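Local coordinates for inositol 2-dehydrogenase/D-chiro-inositol 3-dehydrogenase (Lactobacillus casei, PDB 4MIY), which oxidises myo-inositol and D-chiro-inositol to their keto forms, passing the hydride to NAD, at residues Arg15-Arg20 and Thr284-Phe289; Met126-Gln131 and Glu180-Leu185; Thr173-Ile178 and Ile312-Ala317. All coordinates share one frame; numbering follows the deposited sequence.

Contact 1 of 3, residues Arg15-Arg20 and Thr284-Phe289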
loop_
_atom_site.group_PDB
_atom_site.type_symbol
_atom_site.label_atom_id
_atom_site.label_comp_id
_atom_site.label_asym_id
_atom_site.label_seq_id
_atom_site.Cartn_x
_atom_site.Cartn_y
_atom_site.Cartn_z
ATOM N N ARG A 15 -4.980 -8.781 -36.266
ATOM C CA ARG A 15 -3.574 -9.012 -36.365
ATOM C C ARG A 15 -2.960 -9.383 -35.025
ATOM O O ARG A 15 -2.016 -10.116 -34.960
ATOM C CB ARG A 15 -2.868 -7.778 -36.888
ATOM C CG ARG A 15 -3.054 -7.509 -38.365
ATOM C CD ARG A 15 -2.585 -6.067 -38.734
ATOM N NE ARG A 15 -1.163 -5.899 -38.659
ATOM C CZ ARG A 15 -0.323 -6.195 -39.634
ATOM N NH1 ARG A 15 -0.761 -6.669 -40.774
ATOM N NH2 ARG A 15 0.956 -6.013 -39.463
ATOM N N ALA A 16 -3.509 -8.824 -33.972
ATOM C CA ALA A 16 -3.027 -9.143 -32.647
ATOM C C ALA A 16 -3.348 -10.582 -32.243
ATOM O O ALA A 16 -2.573 -11.204 -31.612
ATOM C CB ALA A 16 -3.576 -8.167 -31.646
ATOM N N HIS A 17 -4.497 -11.072 -32.653
ATOM C CA HIS A 17 -4.825 -12.488 -32.475
ATOM C C HIS A 17 -3.944 -13.396 -33.337
ATOM O O HIS A 17 -3.543 -14.427 -32.919
ATOM C CB HIS A 17 -6.280 -12.756 -32.751
ATOM C CG HIS A 17 -7.184 -12.401 -31.625
ATOM N ND1 HIS A 17 -6.842 -12.608 -30.319
ATOM C CD2 HIS A 17 -8.424 -11.887 -31.613
ATOM C CE1 HIS A 17 -7.823 -12.209 -29.548
ATOM N NE2 HIS A 17 -8.804 -11.783 -30.307
ATOM N N ILE A 18 -3.662 -12.973 -34.557
ATOM C CA ILE A 18 -2.715 -13.699 -35.385
ATOM C C ILE A 18 -1.350 -13.780 -34.759
ATOM O O ILE A 18 -0.732 -14.796 -34.759
ATOM C CB ILE A 18 -2.604 -13.085 -36.803
ATOM C CG1 ILE A 18 -3.910 -13.280 -37.541
ATOM C CG2 ILE A 18 -1.392 -13.617 -37.549
ATOM C CD1 ILE A 18 -3.952 -12.589 -38.874
ATOM N N ASP A 19 -0.890 -12.661 -34.238
ATOM C CA ASP A 19 0.352 -12.630 -33.514
ATOM C C ASP A 19 0.344 -13.617 -32.328
ATOM O O ASP A 19 1.287 -14.311 -32.090
ATOM C CB ASP A 19 0.618 -11.206 -33.020
ATOM C CG ASP A 19 1.933 -11.075 -32.356
ATOM O OD1 ASP A 19 2.912 -11.402 -32.986
ATOM O OD2 ASP A 19 1.975 -10.674 -31.200
ATOM N N ARG A 20 -0.761 -13.632 -31.612
ATOM C CA ARG A 20 -0.946 -14.558 -30.513
ATOM C C ARG A 20 -0.816 -15.999 -30.971
ATOM O O ARG A 20 -0.078 -16.750 -30.412
ATOM C CB ARG A 20 -2.292 -14.317 -29.804
ATOM C CG ARG A 20 -2.201 -13.274 -28.696
ATOM C CD ARG A 20 -3.449 -13.040 -27.913
ATOM N NE ARG A 20 -4.370 -12.142 -28.560
ATOM C CZ ARG A 20 -4.337 -10.824 -28.471
ATOM N NH1 ARG A 20 -3.437 -10.204 -27.756
ATOM N NH2 ARG A 20 -5.239 -10.133 -29.086
ATOM N N THR A 284 -4.339 -15.830 -22.176
ATOM C CA THR A 284 -4.984 -16.925 -21.477
ATOM C C THR A 284 -6.285 -17.390 -22.127
ATOM O O THR A 284 -6.530 -18.560 -22.255
ATOM C CB THR A 284 -5.197 -16.575 -20.005
ATOM O OG1 THR A 284 -3.932 -16.330 -19.404
ATOM C CG2 THR A 284 -5.862 -17.698 -19.276
ATOM N N GLU A 285 -7.065 -16.435 -22.557
ATOM C CA GLU A 285 -8.318 -16.675 -23.214
ATOM C C GLU A 285 -8.179 -17.455 -24.511
ATOM O O GLU A 285 -8.836 -18.421 -24.717
ATOM C CB GLU A 285 -8.952 -15.326 -23.445
ATOM C CG GLU A 285 -9.906 -15.221 -24.521
ATOM C CD GLU A 285 -10.337 -13.781 -24.831
ATOM O OE1 GLU A 285 -11.424 -13.461 -24.436
ATOM O OE2 GLU A 285 -9.621 -13.047 -25.489
ATOM N N VAL A 286 -7.273 -17.034 -25.350
ATOM C CA VAL A 286 -7.049 -17.675 -26.609
ATOM C C VAL A 286 -6.361 -19.028 -26.455
ATOM O O VAL A 286 -6.680 -19.957 -27.148
ATOM C CB VAL A 286 -6.276 -16.753 -27.549
ATOM C CG1 VAL A 286 -5.961 -17.451 -28.808
ATOM C CG2 VAL A 286 -7.073 -15.549 -27.825
ATOM N N GLN A 287 -5.462 -19.157 -25.498
ATOM C CA GLN A 287 -4.835 -20.428 -25.289
ATOM C C GLN A 287 -5.837 -21.452 -24.830
ATOM O O GLN A 287 -5.765 -22.585 -25.219
ATOM C CB GLN A 287 -3.721 -20.333 -24.273
ATOM C CG GLN A 287 -2.920 -21.608 -24.124
ATOM C CD GLN A 287 -2.098 -21.932 -25.338
ATOM O OE1 GLN A 287 -1.101 -21.326 -25.602
ATOM N NE2 GLN A 287 -2.527 -22.925 -26.059
ATOM N N GLU A 288 -6.778 -21.052 -24.000
ATOM C CA GLU A 288 -7.796 -21.974 -23.548
ATOM C C GLU A 288 -8.701 -22.442 -24.713
ATOM O O GLU A 288 -9.007 -23.599 -24.824
ATOM C CB GLU A 288 -8.652 -21.356 -22.461
ATOM C CG GLU A 288 -9.629 -22.316 -21.834
ATOM C CD GLU A 288 -10.594 -21.637 -20.921
ATOM O OE1 GLU A 288 -11.525 -21.030 -21.408
ATOM O OE2 GLU A 288 -10.391 -21.701 -19.727
ATOM N N PHE A 289 -9.084 -21.532 -25.582
ATOM C CA PHE A 289 -9.893 -21.875 -26.732
ATOM C C PHE A 289 -9.154 -22.901 -27.601
ATOM O O PHE A 289 -9.686 -23.911 -27.942
ATOM C CB PHE A 289 -10.253 -20.612 -27.518
ATOM C CG PHE A 289 -11.026 -20.880 -28.785
ATOM C CD1 PHE A 289 -12.360 -21.144 -28.754
ATOM C CD2 PHE A 289 -10.403 -20.892 -29.985
ATOM C CE1 PHE A 289 -13.043 -21.419 -29.916
ATOM C CE2 PHE A 289 -11.097 -21.151 -31.122
ATOM C CZ PHE A 289 -12.394 -21.418 -31.076
#
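His-17 leaves its backbone with CG beside the backbone N (chi1 -80°), and Val-286 holds CG1 anti to its backbone N (chi1 176°), which leaves CG2 beside that N and anti to the carbonyl carbon; the imidazole and this CG2 methyl thereby meet between helix 12-24 and helix 279-294. Helix 12-24 follows the first strand of the NAD-binding Rossmann fold, whereas helix 279-294 belongs to the C-terminal alpha/beta family region, so the contact joins the two halves of the chain. Val-286 CG2 sits 3.8 Å from His-17 CE1 and 3.9 Å from His-17 ND1, reaching the ring obliquely. The ring is fixed from several directions. Arg-20 NE donates to His-17 ND1 over 3.1 Å with an N-H...N angle of 157°; the acceptor lies in the guanidinium plane, while the donor stands tilted from the imidazole plane. At the far nitrogen, His-17 NE2 is hydrogen-bonded to Glu-96 OE2, and Phe-94 meets the ring edge-to-face. With an alanine here, Arg-20 NE would probably lose its acceptor, Glu-96 its imidazole partner, and Val-286 CG2 its nearest neighbour across the interface. Leu-21 and Leu-25 extend the apolar surroundings of Val-286, and Tyr-282 and Asn-283 touch Arg-20. The arginine adds its own apolar stem, with CD 4.4 Å from Val-286 CG2, and its guanidinium carries Ala-16 O 3.6 Å above the plane, over the centre of one face.

Contact 2 of 3, residues Met126-Gln131 and Glu180-Leu185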
loop_
_atom_site.group_PDB
_atom_site.type_symbol
_atom_site.label_atom_id
_atom_site.label_comp_id
_atom_site.label_asym_id
_atom_site.label_seq_id
_atom_site.Cartn_x
_atom_site.Cartn_y
_atom_site.Cartn_z
ATOM N N MET A 126 -12.499 -11.043 -22.356
ATOM C CA MET A 126 -11.269 -11.454 -21.717
ATOM C C MET A 126 -11.123 -11.176 -20.232
ATOM O O MET A 126 -10.266 -11.709 -19.634
ATOM C CB MET A 126 -10.060 -10.867 -22.456
ATOM C CG MET A 126 -9.707 -9.436 -22.081
ATOM S SD MET A 126 -10.963 -8.264 -22.623
ATOM C CE MET A 126 -10.287 -6.704 -22.040
ATOM N N ARG A 127 -11.951 -10.307 -19.684
ATOM C CA ARG A 127 -11.805 -9.946 -18.288
ATOM C C ARG A 127 -11.840 -11.136 -17.377
ATOM O O ARG A 127 -11.230 -11.138 -16.374
ATOM C CB ARG A 127 -12.890 -8.991 -17.855
ATOM C CG ARG A 127 -12.843 -7.637 -18.506
ATOM C CD ARG A 127 -11.890 -6.717 -17.792
ATOM N NE ARG A 127 -12.056 -5.315 -18.136
ATOM C CZ ARG A 127 -12.836 -4.468 -17.491
ATOM N NH1 ARG A 127 -13.529 -4.840 -16.450
ATOM N NH2 ARG A 127 -12.906 -3.229 -17.891
ATOM N N ARG A 128 -12.584 -12.148 -17.776
ATOM C CA ARG A 128 -12.785 -13.307 -16.948
ATOM C C ARG A 128 -11.476 -14.063 -16.795
ATOM O O ARG A 128 -11.337 -14.844 -15.904
ATOM C CB ARG A 128 -13.849 -14.227 -17.547
ATOM C CG ARG A 128 -15.211 -13.651 -17.625
ATOM C CD ARG A 128 -16.226 -14.730 -17.940
ATOM N NE ARG A 128 -17.531 -14.207 -18.322
ATOM C CZ ARG A 128 -18.629 -14.931 -18.358
ATOM N NH1 ARG A 128 -18.596 -16.197 -18.035
ATOM N NH2 ARG A 128 -19.761 -14.377 -18.710
ATOM N N TYR A 129 -10.529 -13.775 -17.665
ATOM C CA TYR A 129 -9.263 -14.481 -17.685
ATOM C C TYR A 129 -8.123 -13.716 -17.014
ATOM O O TYR A 129 -7.046 -14.209 -16.866
ATOM C CB TYR A 129 -8.894 -14.822 -19.114
ATOM C CG TYR A 129 -9.808 -15.848 -19.764
ATOM C CD1 TYR A 129 -9.572 -17.176 -19.636
ATOM C CD2 TYR A 129 -10.886 -15.458 -20.492
ATOM C CE1 TYR A 129 -10.393 -18.088 -20.197
ATOM C CE2 TYR A 129 -11.706 -16.357 -21.074
ATOM C CZ TYR A 129 -11.462 -17.673 -20.935
ATOM O OH TYR A 129 -12.260 -18.611 -21.512
ATOM N N ASP A 130 -8.396 -12.494 -16.642
ATOM C CA ASP A 130 -7.407 -11.702 -15.966
ATOM C C ASP A 130 -7.138 -12.280 -14.597
ATOM O O ASP A 130 -8.028 -12.577 -13.871
ATOM C CB ASP A 130 -7.876 -10.272 -15.844
ATOM C CG ASP A 130 -6.899 -9.407 -15.093
ATOM O OD1 ASP A 130 -5.894 -9.061 -15.683
ATOM O OD2 ASP A 130 -7.180 -9.099 -13.934
ATOM N N GLN A 131 -5.869 -12.453 -14.288
ATOM C CA GLN A 131 -5.483 -13.127 -13.066
ATOM C C GLN A 131 -6.040 -12.493 -11.805
ATOM O O GLN A 131 -6.480 -13.184 -10.939
ATOM C CB GLN A 131 -3.970 -13.300 -12.997
ATOM C CG GLN A 131 -3.513 -14.337 -13.986
ATOM C CD GLN A 131 -2.039 -14.646 -13.988
ATOM O OE1 GLN A 131 -1.352 -14.459 -13.012
ATOM N NE2 GLN A 131 -1.572 -15.188 -15.083
ATOM N N GLU A 180 -18.791 -9.045 -17.032
ATOM C CA GLU A 180 -18.059 -9.448 -15.834
ATOM C C GLU A 180 -18.904 -9.624 -14.595
ATOM O O GLU A 180 -18.733 -10.547 -13.880
ATOM C CB GLU A 180 -16.995 -8.380 -15.548
ATOM C CG GLU A 180 -16.040 -8.672 -14.466
ATOM C CD GLU A 180 -15.071 -7.536 -14.266
ATOM O OE1 GLU A 180 -14.290 -7.267 -15.146
ATOM O OE2 GLU A 180 -15.125 -6.939 -13.201
ATOM N N MET A 181 -19.838 -8.729 -14.362
ATOM C CA MET A 181 -20.526 -8.738 -13.094
ATOM C C MET A 181 -21.462 -9.913 -12.816
ATOM O O MET A 181 -21.513 -10.401 -11.745
ATOM C CB MET A 181 -21.254 -7.418 -12.850
ATOM C CG MET A 181 -20.367 -6.182 -12.894
ATOM S SD MET A 181 -19.013 -6.270 -11.711
ATOM C CE MET A 181 -18.133 -4.790 -12.192
ATOM N N HIS A 182 -22.222 -10.308 -13.814
ATOM C CA HIS A 182 -23.096 -11.429 -13.646
ATOM C C HIS A 182 -22.330 -12.733 -13.436
ATOM O O HIS A 182 -22.737 -13.541 -12.658
ATOM C CB HIS A 182 -24.176 -11.497 -14.745
ATOM C CG HIS A 182 -23.690 -11.912 -16.093
ATOM N ND1 HIS A 182 -23.588 -13.223 -16.478
ATOM C CD2 HIS A 182 -23.354 -11.181 -17.174
ATOM C CE1 HIS A 182 -23.136 -13.276 -17.709
ATOM N NE2 HIS A 182 -22.998 -12.051 -18.162
ATOM N N TRP A 183 -21.189 -12.861 -14.090
ATOM C CA TRP A 183 -20.281 -13.973 -13.856
ATOM C C TRP A 183 -19.654 -13.929 -12.475
ATOM O O TRP A 183 -19.639 -14.880 -11.807
ATOM C CB TRP A 183 -19.195 -13.964 -14.915
ATOM C CG TRP A 183 -17.961 -14.774 -14.643
ATOM C CD1 TRP A 183 -17.813 -16.096 -14.817
ATOM C CD2 TRP A 183 -16.684 -14.291 -14.205
ATOM N NE1 TRP A 183 -16.544 -16.480 -14.491
ATOM C CE2 TRP A 183 -15.830 -15.378 -14.133
ATOM C CE3 TRP A 183 -16.181 -13.035 -13.885
ATOM C CZ2 TRP A 183 -14.531 -15.250 -13.731
ATOM C CZ3 TRP A 183 -14.898 -12.936 -13.477
ATOM C CH2 TRP A 183 -14.099 -14.017 -13.419
ATOM N N LEU A 184 -19.165 -12.763 -12.086
ATOM C CA LEU A 184 -18.580 -12.570 -10.778
ATOM C C LEU A 184 -19.480 -13.004 -9.660
ATOM O O LEU A 184 -19.076 -13.644 -8.752
ATOM C CB LEU A 184 -18.256 -11.090 -10.574
ATOM C CG LEU A 184 -17.691 -10.662 -9.203
ATOM C CD1 LEU A 184 -16.327 -11.219 -8.931
ATOM C CD2 LEU A 184 -17.651 -9.197 -9.080
ATOM N N LEU A 185 -20.724 -12.567 -9.759
ATOM C CA LEU A 185 -21.720 -12.728 -8.739
ATOM C C LEU A 185 -22.588 -13.972 -8.896
ATOM O O LEU A 185 -23.337 -14.255 -8.029
ATOM C CB LEU A 185 -22.647 -11.529 -8.758
ATOM C CG LEU A 185 -22.030 -10.160 -8.490
ATOM C CD1 LEU A 185 -22.991 -9.071 -8.836
ATOM C CD2 LEU A 185 -21.645 -10.081 -7.056
#
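A short 3-10 turn between the last Rossmann strand, 121-123, and helix 131-141 sends Arg-127 and Arg-128 onto helix 168-185, where they meet Glu-180 and Trp-183. Arg-127 bends at its second torsion, curling its chain round Glu-180 OE1. NH1 of Arg-127 donates to Glu-180 OE1 in a salt bridge of 2.9 Å, with an N-H...O angle of 149°. The acceptor lies near the guanidinium plane at its edge; the donor comes from the syn side of the carboxylate but 33° out of its plane. A second salt bridge, from Arg-127 NH2 to Glu-177, probably helps to hold the guanidinium's rotation.

Arg-128 instead runs extended from CG to NE and lies along Trp-183, the two side chains pointing in opposite senses. Its CD makes a CH-pi contact 3.6 Å from the centroid of the five-membered ring, over the face. Farther out, the guanidinium stacks on the indole (centres 4.3 Å, planes 23° apart), its centre over Trp-183 CB and NH1 3.3 Å from CD1. Arg-128 NH2 comes 3.7 Å from His-182 CE1, while its salt bridges to Asp-179 and Asp-306 satisfy the charged end. Lys-137 of helix 131-141 adds a cation-pi contact to Trp-183. Helix 279-294 packs against Met-126 and Tyr-129, whereas Glu-180 and Met-181 rest on Leu-240 of strand 237-244, so the turn sits between that helix and helix 168-185, which lies on the mixed sheet.

Contact 3 of 3, residues Thr173-Ile178 and Ile312-Ala317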
loop_
_atom_site.group_PDB
_atom_site.type_symbol
_atom_site.label_atom_id
_atom_site.label_comp_id
_atom_site.label_asym_id
_atom_site.label_seq_id
_atom_site.Cartn_x
_atom_site.Cartn_y
_atom_site.Cartn_z
ATOM N N THR A 173 -16.776 -0.019 -23.953
ATOM C CA THR A 173 -16.182 0.211 -22.664
ATOM C C THR A 173 -16.929 -0.515 -21.536
ATOM O O THR A 173 -16.446 -1.473 -21.027
ATOM C CB THR A 173 -16.019 1.713 -22.445
ATOM O OG1 THR A 173 -15.219 2.253 -23.493
ATOM C CG2 THR A 173 -15.343 2.007 -21.124
ATOM N N LEU A 174 -18.135 -0.095 -21.214
ATOM C CA LEU A 174 -18.888 -0.744 -20.158
ATOM C C LEU A 174 -19.218 -2.219 -20.427
ATOM O O LEU A 174 -19.505 -2.950 -19.547
ATOM C CB LEU A 174 -20.174 0.047 -19.845
ATOM C CG LEU A 174 -21.028 -0.389 -18.664
ATOM C CD1 LEU A 174 -20.324 -0.226 -17.314
ATOM C CD2 LEU A 174 -22.331 0.385 -18.658
ATOM N N ILE A 175 -19.165 -2.590 -21.673
ATOM C CA ILE A 175 -19.501 -3.937 -22.074
ATOM C C ILE A 175 -18.701 -4.975 -21.299
ATOM O O ILE A 175 -19.176 -6.026 -21.033
ATOM C CB ILE A 175 -19.350 -4.122 -23.608
ATOM C CG1 ILE A 175 -20.059 -5.396 -24.097
ATOM C CG2 ILE A 175 -17.923 -4.070 -24.026
ATOM C CD1 ILE A 175 -21.468 -5.317 -23.995
ATOM N N HIS A 176 -17.487 -4.618 -20.934
ATOM C CA HIS A 176 -16.620 -5.477 -20.174
ATOM C C HIS A 176 -17.141 -5.721 -18.763
ATOM O O HIS A 176 -17.161 -6.816 -18.306
ATOM C CB HIS A 176 -15.193 -4.932 -20.174
ATOM C CG HIS A 176 -14.550 -5.005 -21.510
ATOM N ND1 HIS A 176 -14.162 -6.192 -22.069
ATOM C CD2 HIS A 176 -14.273 -4.055 -22.422
ATOM C CE1 HIS A 176 -13.648 -5.969 -23.257
ATOM N NE2 HIS A 176 -13.682 -4.676 -23.486
ATOM N N GLU A 177 -17.607 -4.671 -18.131
ATOM C CA GLU A 177 -18.239 -4.804 -16.850
ATOM C C GLU A 177 -19.580 -5.516 -16.976
ATOM O O GLU A 177 -19.961 -6.253 -16.121
ATOM C CB GLU A 177 -18.426 -3.436 -16.197
ATOM C CG GLU A 177 -17.174 -2.804 -15.587
ATOM C CD GLU A 177 -16.155 -2.289 -16.584
ATOM O OE1 GLU A 177 -16.522 -1.918 -17.682
ATOM O OE2 GLU A 177 -14.986 -2.304 -16.235
ATOM N N ILE A 178 -20.280 -5.269 -18.067
ATOM C CA ILE A 178 -21.547 -5.927 -18.304
ATOM C C ILE A 178 -21.407 -7.434 -18.356
ATOM O O ILE A 178 -22.159 -8.119 -17.741
ATOM C CB ILE A 178 -22.223 -5.402 -19.556
ATOM C CG1 ILE A 178 -22.872 -4.047 -19.263
ATOM C CG2 ILE A 178 -23.262 -6.365 -20.015
ATOM C CD1 ILE A 178 -23.202 -3.279 -20.504
ATOM N N ILE A 312 -28.343 -7.768 -24.635
ATOM C CA ILE A 312 -29.578 -7.289 -24.024
ATOM C C ILE A 312 -29.287 -6.134 -23.070
ATOM O O ILE A 312 -29.971 -5.145 -23.043
ATOM C CB ILE A 312 -30.254 -8.420 -23.269
ATOM C CG1 ILE A 312 -30.773 -9.471 -24.243
ATOM C CG2 ILE A 312 -31.374 -7.923 -22.406
ATOM C CD1 ILE A 312 -31.143 -10.696 -23.588
ATOM N N THR A 313 -28.260 -6.310 -22.263
ATOM C CA THR A 313 -27.921 -5.338 -21.257
ATOM C C THR A 313 -27.400 -4.058 -21.901
ATOM O O THR A 313 -27.725 -2.990 -21.492
ATOM C CB THR A 313 -26.924 -5.945 -20.284
ATOM O OG1 THR A 313 -27.491 -7.094 -19.681
ATOM C CG2 THR A 313 -26.578 -4.974 -19.211
ATOM N N ALA A 314 -26.608 -4.201 -22.937
ATOM C CA ALA A 314 -26.095 -3.056 -23.644
ATOM C C ALA A 314 -27.202 -2.253 -24.308
ATOM O O ALA A 314 -27.178 -1.071 -24.341
ATOM C CB ALA A 314 -25.081 -3.466 -24.666
ATOM N N ALA A 315 -28.182 -2.945 -24.811
ATOM C CA ALA A 315 -29.283 -2.272 -25.435
ATOM C C ALA A 315 -30.138 -1.540 -24.393
ATOM O O ALA A 315 -30.586 -0.460 -24.629
ATOM C CB ALA A 315 -30.083 -3.265 -26.193
ATOM N N ALA A 316 -30.335 -2.160 -23.240
ATOM C CA ALA A 316 -31.017 -1.505 -22.142
ATOM C C ALA A 316 -30.262 -0.244 -21.704
ATOM O O ALA A 316 -30.847 0.750 -21.409
ATOM C CB ALA A 316 -31.226 -2.440 -21.004
ATOM N N ALA A 317 -28.952 -0.314 -21.700
ATOM C CA ALA A 317 -28.141 0.801 -21.321
ATOM C C ALA A 317 -28.179 1.905 -22.359
ATOM O O ALA A 317 -28.229 3.060 -22.025
ATOM C CB ALA A 317 -26.729 0.326 -21.116
#
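Ile-178 N donates to Leu-174 O over 2.9 Å, a helical bond just beyond the kink of helix 168-185, and from this turn Ile-178 faces Thr-313 of helix 304-323. The kink falls at His-176 and Glu-177, whose N atoms lack the usual bond to the turn before; His-176 N has a weak one to Thr-173 O, three residues back. Between the short segments the axes approach to 10.2 Å, with an angle of 130° between their N-to-C directions.

The Ile-178 and Thr-313 side chains pass each other, pointing opposite ways. Ile-178 CG2, placed opposite the backbone N (chi1 -78° putting CG1 beside that N), lies 3.7 Å from Thr-313 CG2 and equally near Thr-313 CB. Ile-178 CG1 joins at 3.8 Å from Thr-313 CG2. Thr-313 turns its methyl here while OG1 is hydrogen-bonded to Ile-309 O in its own helix. One turn away, Ile-175 CD1 reaches Ala-314 CB at 4.1 Å, and Ile-178 CD1 lies 4.3 Å from Ala-314 CA; the small alanine lets the isoleucine tip come near the backbone.

Ile-170 extends this apolar seam on the Ala-314 side, and Tyr-189 and Ile-192 of strand 189-195 touch Thr-313. Both helices belong to the C-terminal alpha/beta region. With aliphatic carbons meeting aliphatic carbons, and the threonine hydroxyl bonded within its helix, cohesion rests on van der Waals fit and exclusion of water rather than directional bonds.

How the contacts relate
Along the chain the segments come in the order 15-20, 126-131, 173-178, 180-185, 284-289 and 312-317, so contact 2 is nested inside the loop closed by contact 1, and contact 3 crosses both. Contacts 2 and 3, with centres 14 Å apart, share helix 168-185, and Met-126 SD packs on His-176 CE1. Contact 1, 18 Å from contact 2, touches it through helix 279-294, where Glu-288 probably hydrogen-bonds Tyr-129. Contacts 1 and 3 lie on opposite sides of the chain's centre, 24 Å apart. Contact 1 joins the Rossmann and C-terminal regions, contact 2 ties the loop after the last Rossmann strand to the C-terminal region, and contact 3 lies within it; Met-126 and His-176 touch NAD.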